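Local coordinates for protein putative amidohydrolase (Unidentified, PDB 3FEQ) that probably acts as a zinc-dependent prolidase of the amidohydrolase superfamily, cleaving dipeptides that end in proline, at residues L346-S351 with E386-V391; N225-A230 with I359-G364; V27-E32 with A375-L380. All coordinates share one frame; numbering follows the deposited sequence. Where two conformers were deposited one is given.

Contact 1: residues L346-S351 with E386-V391; sequences LEALRS and EDIGVV
Leu349 and Ile388 meet through the ends of their side chains, and the torsions explain how. Leu349 CG lies beside the backbone N and opposite the carbonyl carbon (chi1 -64°), which carries the isobutyl end off the helix toward 386-391 although its CB does not aim there. Ile388 extends CG1 opposite its own N (chi1 -168°) and then folds CD1 back (chi2 57°). That methyl stands 4.3 Å from Leu349 CD2, and it also lies 4.4 Å from Ala348 CB, so one methyl of Ile388 spans two successive helix residues. The other neighbour of Leu349 CD2 is Val391 CG2, at 4.2 Å. Ile388 CD1 and Val391 CG2 approach Leu349 CD2 from clearly different directions. All of these approaches are methyl to methyl, and the backbones stay apart, with Ala348 CA 8.5 Å from Ile388 CA. Ile388 and Val391 are three residues apart across a short 3-10 turn, with Val391 N bonded to Ile388 O at 3.1 Å, and both touch Leu349. Pro384, Phe336 and Met58 close in round the same apolar patch. Helix 345-351 thus packs on the connection between strands 377-380 and 398-403, a seam between barrel and beta-sandwich consistent with the two-part architecture of amidohydrolases.

Contact 2: residues N225-A230 with I359-G364; sequences NTYVMA and IVNMQG
Tyr227 and the segment 359-364 meet at the N-terminal end of the parallel strands of the TIM barrel of this amidohydrolase, remote from the zinc ions. The tyrosine comes just before strand 228-234, which carries the zinc ligand His231, and its side chain is about 13 Å from a bound zinc ion. Facing it is the end of helix 354-359, closed by a Schellman motif. Asn361, with positive phi, is the C-prime residue, and the backbone N atoms of Asn361 and Met362 turn back to carbonyls of the last helical turn. A second Schellman motif, with Asn225 at C-prime, ends helix 211-223 two residues before the tyrosine.

Tyr227 holds CG between its backbone N and carbonyl carbon (chi1 61°), which stands the ring off the chain toward the helix end. There the phenol reaches the last helical residue, Ile359, and Val360, the first to leave the helix: Tyr227 CE2 is 3.6 Å from Ile359 O, and Tyr227 OH comes within 4.3 Å of Val360 CA. Both polar groups have partners beyond the two segments, since Arg106 NH1 bonds to Tyr227 OH and Arg247 NH1 to Ile359 O. Arg247 also makes a cation-pi contact with the tyrosine ring. The guanidinium thus holds the ring and the helix-end carbonyl together, and would probably offset the negative pole of that helix terminus.

On the more solvent-exposed side, Asn361 runs past the ring in the opposite sense. Its amide plane is turned 66° from that of the ring, and Asn361 ND2 approaches obliquely, 3.6 Å from Tyr227 CD2.

Contact 3: residues V27-E32 with A375-L380; sequences VVIDGE and ADLVVL
Ile29 and Ala375 form the close-packed half of this contact, while Glu32 marks its solvent side. On the buried side Ile29 presents two branches. A chi1 of -47° sets CG1 beside the backbone N and leaves CG2 anti to it, which sends Ile29 CG2 to within 3.7 Å of Ala375 CB. Its other branch ends in CD1, which meets Leu377 CD2 tip to tip at 3.8 Å. The alanine methyl is approached by both ends of the isoleucine, since Ile29 CD1 is also 3.8 Å from Ala375 CB. Ile34 lies against Ile29 and Ile369 against Leu377, continuing the apolar packing beyond the two segments.

These residues face one another across the beta-sandwich that accompanies the barrel in many amidohydrolases. Strand 20-30 pairs antiparallel with 5-9 and with 33-38, whereas strand 377-380 pairs with 398-403 and with 56-66. Ile29 and Leu377 point inward from strands that are not bonded neighbours, so between the strands themselves the join is made by side chains.

Toward the open edge the character changes from apolar to polar. Past Gly31, in the turn joining strands 20-30 and 33-38, the chain brings the Glu32 carbonyl to the segment before strand 377-380. Ala375 N donates to Glu32 O at 2.8 Å, with an N-H...O angle of 149°, and the donor sits 24° out of the carbonyl plane. The carboxylate of Glu32 leads away from the 375-380 segment and is exposed, yet it is paired through OE1 in a salt bridge to Arg404. Asp376, the buried residue after Ala375, accepts from the backbone N of that same Arg404 through OD1 and bridges to Arg128 through OD2.

Overall arrangement
Along the chain the segments run 27-32, 225-230, 346-351, 359-364, 375-380 and 386-391, so contacts 1 and 2 interlock, as do 1 and 3, while both halves of contact 2 fall between those of contact 3. Their centres lie 20 to 23 Å apart. Contact 3 belongs to the beta-sandwich and contact 2 to the barrel; contact 1 sits at the junction, where Val391 CG2 packs 3.9 Å from Leu380 CD2. Contacts 1 and 2 approach to about 6 Å between nearest atoms without touching. Strand 56-66, which holds the zinc ligand His65 and runs on to His67, pairs with 377-380 and is touched by Leu349 and Val391, tying sandwich and barrel together.

Contact 1: residues L346-S351 with E386-V391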
# COMPACT_ATOMS: atom_id res chain seq x y z
N LEU C 346 -29.80 4.58 -50.95
CA LEU C 346 -29.47 3.15 -50.88
C LEU C 346 -28.28 2.95 -49.97
O LEU C 346 -28.30 2.13 -49.05
CB LEU C 346 -29.13 2.60 -52.26
CG LEU C 346 -29.51 1.15 -52.57
CD1 LEU C 346 -28.49 0.55 -53.53
CD2 LEU C 346 -29.67 0.26 -51.35
N GLU C 347 -27.23 3.71 -50.24
CA GLU C 347 -26.03 3.69 -49.42
C GLU C 347 -26.31 4.04 -47.94
O GLU C 347 -25.82 3.37 -47.04
CB GLU C 347 -24.95 4.60 -50.02
CG GLU C 347 -23.60 4.53 -49.33
CD GLU C 347 -23.09 3.11 -49.12
OE1 GLU C 347 -23.22 2.28 -50.06
OE2 GLU C 347 -22.55 2.83 -48.02
N ALA C 348 -27.14 5.05 -47.72
CA ALA C 348 -27.54 5.44 -46.36
C ALA C 348 -28.19 4.28 -45.61
O ALA C 348 -27.88 4.02 -44.45
CB ALA C 348 -28.46 6.63 -46.41
N LEU C 349 -29.05 3.54 -46.30
CA LEU C 349 -29.68 2.39 -45.70
C LEU C 349 -28.72 1.21 -45.54
O LEU C 349 -28.89 0.39 -44.64
CB LEU C 349 -30.91 1.98 -46.49
CG LEU C 349 -32.08 2.97 -46.56
CD1 LEU C 349 -33.14 2.42 -47.49
CD2 LEU C 349 -32.69 3.25 -45.21
N ARG C 350 -27.72 1.12 -46.41
CA ARG C 350 -26.76 0.02 -46.34
C ARG C 350 -25.87 0.16 -45.12
O ARG C 350 -25.45 -0.84 -44.53
CB ARG C 350 -25.89 -0.06 -47.60
CG ARG C 350 -26.44 -0.94 -48.70
CD ARG C 350 -25.32 -1.51 -49.56
NE ARG C 350 -25.82 -2.11 -50.80
CZ ARG C 350 -25.95 -1.46 -51.96
NH1 ARG C 350 -25.59 -0.19 -52.07
NH2 ARG C 350 -26.42 -2.10 -53.03
N SER C 351 -25.59 1.41 -44.75
CA SER C 351 -24.67 1.70 -43.66
C SER C 351 -25.20 1.20 -42.33
O SER C 351 -24.43 0.77 -41.47
CB SER C 351 -24.38 3.20 -43.59
OG SER C 351 -23.43 3.57 -44.57
N GLU C 386 -36.96 5.89 -51.92
CA GLU C 386 -37.27 7.13 -52.63
C GLU C 386 -37.44 8.34 -51.73
O GLU C 386 -37.10 9.46 -52.12
CB GLU C 386 -38.50 6.96 -53.50
CG GLU C 386 -38.18 6.94 -54.98
CD GLU C 386 -39.07 5.99 -55.74
OE1 GLU C 386 -38.53 5.05 -56.37
OE2 GLU C 386 -40.30 6.18 -55.70
N ASP C 387 -38.03 8.14 -50.57
CA ASP C 387 -38.03 9.18 -49.55
C ASP C 387 -37.26 8.74 -48.30
O ASP C 387 -37.73 7.91 -47.53
CB ASP C 387 -39.45 9.60 -49.18
CG ASP C 387 -39.48 10.71 -48.14
OD1 ASP C 387 -38.58 11.59 -48.16
OD2 ASP C 387 -40.40 10.70 -47.29
N ILE C 388 -36.07 9.31 -48.12
CA ILE C 388 -35.24 8.96 -46.98
C ILE C 388 -35.87 9.44 -45.68
O ILE C 388 -35.57 8.91 -44.61
CB ILE C 388 -33.82 9.54 -47.12
CG1 ILE C 388 -32.89 8.92 -46.09
CG2 ILE C 388 -33.84 11.06 -47.01
CD1 ILE C 388 -32.81 7.42 -46.14
N GLY C 389 -36.78 10.40 -45.78
CA GLY C 389 -37.47 10.94 -44.62
C GLY C 389 -38.35 9.96 -43.87
O GLY C 389 -38.73 10.23 -42.73
N VAL C 390 -38.69 8.82 -44.48
CA VAL C 390 -39.56 7.83 -43.81
C VAL C 390 -38.80 7.10 -42.71
O VAL C 390 -39.39 6.42 -41.87
CB VAL C 390 -40.24 6.81 -44.79
CG1 VAL C 390 -40.72 7.49 -46.06
CG2 VAL C 390 -39.33 5.65 -45.13
N VAL C 391 -37.49 7.30 -42.71
CA VAL C 391 -36.62 6.70 -41.72
C VAL C 391 -35.97 7.79 -40.88
O VAL C 391 -35.71 7.59 -39.71
CB VAL C 391 -35.50 5.89 -42.39
CG1 VAL C 391 -34.75 5.15 -41.36
CG2 VAL C 391 -36.08 4.91 -43.36

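Contact 2: residues N225-A230 with I359-G364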
# COMPACT_ATOMS: atom_id res chain seq x y z
N ASN C 225 -10.65 -13.26 -30.33
CA ASN C 225 -11.48 -13.28 -31.54
C ASN C 225 -12.44 -12.12 -31.64
O ASN C 225 -13.62 -12.30 -31.93
CB ASN C 225 -12.18 -14.62 -31.74
CG ASN C 225 -11.20 -15.78 -31.83
OD1 ASN C 225 -10.26 -15.77 -32.63
ND2 ASN C 225 -11.41 -16.79 -30.98
N THR C 226 -11.92 -10.92 -31.41
CA THR C 226 -12.63 -9.72 -31.79
C THR C 226 -11.66 -8.70 -32.45
O THR C 226 -10.60 -9.09 -32.95
CB THR C 226 -13.41 -9.14 -30.58
OG1 THR C 226 -14.35 -8.14 -31.02
CG2 THR C 226 -12.45 -8.54 -29.54
N TYR C 227 -12.03 -7.42 -32.44
CA TYR C 227 -11.27 -6.36 -33.08
C TYR C 227 -11.25 -5.09 -32.20
O TYR C 227 -11.97 -4.98 -31.21
CB TYR C 227 -11.93 -6.02 -34.43
CG TYR C 227 -13.35 -5.53 -34.27
CD1 TYR C 227 -13.64 -4.18 -34.19
CD2 TYR C 227 -14.40 -6.42 -34.13
CE1 TYR C 227 -14.94 -3.72 -34.01
CE2 TYR C 227 -15.70 -5.97 -33.94
CZ TYR C 227 -15.96 -4.62 -33.87
OH TYR C 227 -17.25 -4.17 -33.68
N VAL C 228 -10.47 -4.11 -32.61
CA VAL C 228 -10.39 -2.82 -31.96
C VAL C 228 -11.07 -1.77 -32.84
O VAL C 228 -10.81 -1.68 -34.03
CB VAL C 228 -8.92 -2.40 -31.80
CG1 VAL C 228 -8.80 -0.93 -31.49
CG2 VAL C 228 -8.26 -3.22 -30.76
N MET C 229 -11.96 -0.98 -32.24
CA MET C 229 -12.45 0.24 -32.87
C MET C 229 -11.68 1.42 -32.28
O MET C 229 -11.26 1.37 -31.13
CB MET C 229 -13.96 0.42 -32.65
CG MET C 229 -14.45 0.29 -31.20
SD MET C 229 -16.25 0.21 -31.12
CE MET C 229 -16.58 1.92 -31.46
N ALA C 230 -11.49 2.47 -33.07
CA ALA C 230 -10.52 3.50 -32.70
C ALA C 230 -10.95 4.89 -33.12
O ALA C 230 -11.29 5.14 -34.27
CB ALA C 230 -9.16 3.16 -33.28
N ILE C 359 -19.66 -5.06 -39.72
CA ILE C 359 -18.85 -4.42 -38.70
C ILE C 359 -18.94 -5.19 -37.38
O ILE C 359 -17.91 -5.57 -36.81
CB ILE C 359 -19.26 -2.97 -38.51
CG1 ILE C 359 -18.74 -2.13 -39.68
CG2 ILE C 359 -18.78 -2.42 -37.16
CD1 ILE C 359 -19.21 -0.70 -39.64
N VAL C 360 -20.16 -5.48 -36.93
CA VAL C 360 -20.35 -6.26 -35.72
C VAL C 360 -20.19 -7.77 -35.90
O VAL C 360 -20.56 -8.52 -34.99
CB VAL C 360 -21.68 -5.93 -34.98
CG1 VAL C 360 -21.74 -4.46 -34.60
CG2 VAL C 360 -22.90 -6.33 -35.81
N ASN C 361 -19.57 -8.20 -37.02
CA ASN C 361 -19.31 -9.62 -37.35
C ASN C 361 -20.53 -10.52 -37.37
O ASN C 361 -20.45 -11.69 -37.01
CB ASN C 361 -18.28 -10.26 -36.40
CG ASN C 361 -16.87 -9.77 -36.64
OD1 ASN C 361 -16.31 -9.98 -37.70
ND2 ASN C 361 -16.27 -9.16 -35.61
N MET C 362 -21.68 -9.95 -37.74
CA MET C 362 -22.91 -10.71 -37.74
C MET C 362 -23.44 -10.83 -39.16
O MET C 362 -24.66 -10.81 -39.38
CB MET C 362 -23.95 -10.05 -36.83
CG MET C 362 -23.72 -10.24 -35.34
SD MET C 362 -24.04 -11.93 -34.76
CE MET C 362 -25.21 -11.65 -33.43
N GLN C 363 -22.52 -10.96 -40.11
CA GLN C 363 -22.85 -11.05 -41.54
C GLN C 363 -23.74 -12.26 -41.77
O GLN C 363 -23.39 -13.36 -41.38
CB GLN C 363 -21.60 -11.07 -42.43
CG GLN C 363 -20.51 -12.10 -42.04
CD GLN C 363 -19.54 -11.61 -40.95
OE1 GLN C 363 -19.04 -12.40 -40.12
NE2 GLN C 363 -19.25 -10.31 -40.95
N GLY C 364 -24.94 -12.04 -42.27
CA GLY C 364 -25.88 -13.14 -42.45
C GLY C 364 -26.78 -13.35 -41.26
O GLY C 364 -27.83 -13.99 -41.37

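Contact 3: residues V27-E32 with A375-L380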
# COMPACT_ATOMS: atom_id res chain seq x y z
N VAL C 27 -43.10 -12.72 -45.07
CA VAL C 27 -41.93 -13.18 -44.33
C VAL C 27 -42.33 -13.95 -43.08
O VAL C 27 -43.06 -13.44 -42.22
CB VAL C 27 -40.95 -12.04 -44.01
CG1 VAL C 27 -41.69 -10.74 -43.85
CG2 VAL C 27 -40.13 -12.35 -42.78
N VAL C 28 -41.86 -15.19 -42.99
CA VAL C 28 -42.32 -16.13 -41.99
C VAL C 28 -41.28 -16.36 -40.90
O VAL C 28 -40.19 -16.88 -41.16
CB VAL C 28 -42.69 -17.48 -42.61
CG1 VAL C 28 -43.35 -18.36 -41.58
CG2 VAL C 28 -43.60 -17.27 -43.79
N ILE C 29 -41.65 -16.01 -39.68
CA ILE C 29 -40.75 -16.09 -38.54
C ILE C 29 -41.10 -17.33 -37.74
O ILE C 29 -42.25 -17.51 -37.36
CB ILE C 29 -40.95 -14.89 -37.57
CG1 ILE C 29 -40.99 -13.55 -38.32
CG2 ILE C 29 -39.91 -14.89 -36.50
CD1 ILE C 29 -39.73 -13.21 -39.07
N ASP C 30 -40.10 -18.17 -37.46
CA ASP C 30 -40.25 -19.24 -36.47
C ASP C 30 -39.22 -19.13 -35.35
O ASP C 30 -38.01 -19.18 -35.59
CB ASP C 30 -40.19 -20.63 -37.12
CG ASP C 30 -40.58 -21.75 -36.15
OD1 ASP C 30 -39.74 -22.64 -35.90
OD2 ASP C 30 -41.74 -21.75 -35.65
N GLY C 31 -39.71 -19.04 -34.12
CA GLY C 31 -38.86 -18.77 -32.98
C GLY C 31 -38.30 -17.38 -33.11
O GLY C 31 -39.04 -16.40 -33.10
N GLU C 32 -36.99 -17.31 -33.29
CA GLU C 32 -36.30 -16.04 -33.39
C GLU C 32 -35.71 -15.85 -34.78
O GLU C 32 -35.06 -14.84 -35.05
CB GLU C 32 -35.19 -15.99 -32.34
CG GLU C 32 -35.67 -16.29 -30.94
CD GLU C 32 -34.58 -16.12 -29.91
OE1 GLU C 32 -34.86 -16.30 -28.71
OE2 GLU C 32 -33.44 -15.79 -30.29
N ALA C 375 -34.62 -12.48 -36.53
CA ALA C 375 -35.84 -11.79 -36.88
C ALA C 375 -35.90 -10.39 -36.26
O ALA C 375 -36.79 -10.09 -35.46
CB ALA C 375 -37.03 -12.60 -36.49
N ASP C 376 -34.96 -9.55 -36.68
CA ASP C 376 -34.94 -8.15 -36.28
C ASP C 376 -35.46 -7.32 -37.44
O ASP C 376 -34.73 -7.06 -38.39
CB ASP C 376 -33.51 -7.73 -35.92
CG ASP C 376 -33.10 -8.14 -34.50
OD1 ASP C 376 -33.83 -8.94 -33.87
OD2 ASP C 376 -32.04 -7.68 -34.02
N LEU C 377 -36.73 -6.96 -37.36
CA LEU C 377 -37.41 -6.31 -38.48
C LEU C 377 -37.99 -4.98 -38.09
O LEU C 377 -38.42 -4.77 -36.95
CB LEU C 377 -38.54 -7.19 -39.01
CG LEU C 377 -38.23 -8.37 -39.95
CD1 LEU C 377 -36.90 -8.20 -40.67
CD2 LEU C 377 -38.28 -9.68 -39.17
N VAL C 378 -38.05 -4.09 -39.07
CA VAL C 378 -38.76 -2.84 -38.94
C VAL C 378 -39.83 -2.81 -40.01
O VAL C 378 -39.60 -3.26 -41.13
CB VAL C 378 -37.81 -1.65 -39.13
CG1 VAL C 378 -38.58 -0.38 -39.33
CG2 VAL C 378 -36.91 -1.52 -37.94
N VAL C 379 -41.02 -2.36 -39.63
CA VAL C 379 -42.08 -2.13 -40.60
C VAL C 379 -42.36 -0.65 -40.80
O VAL C 379 -42.66 0.08 -39.86
CB VAL C 379 -43.34 -2.92 -40.25
CG1 VAL C 379 -44.51 -2.44 -41.07
CG2 VAL C 379 -43.10 -4.39 -40.50
N LEU C 380 -42.29 -0.23 -42.05
CA LEU C 380 -42.12 1.15 -42.41
C LEU C 380 -43.30 1.58 -43.28
O LEU C 380 -43.64 0.90 -44.24
CB LEU C 380 -40.83 1.28 -43.20
CG LEU C 380 -39.75 2.24 -42.73
CD1 LEU C 380 -39.76 2.34 -41.23
CD2 LEU C 380 -38.41 1.76 -43.24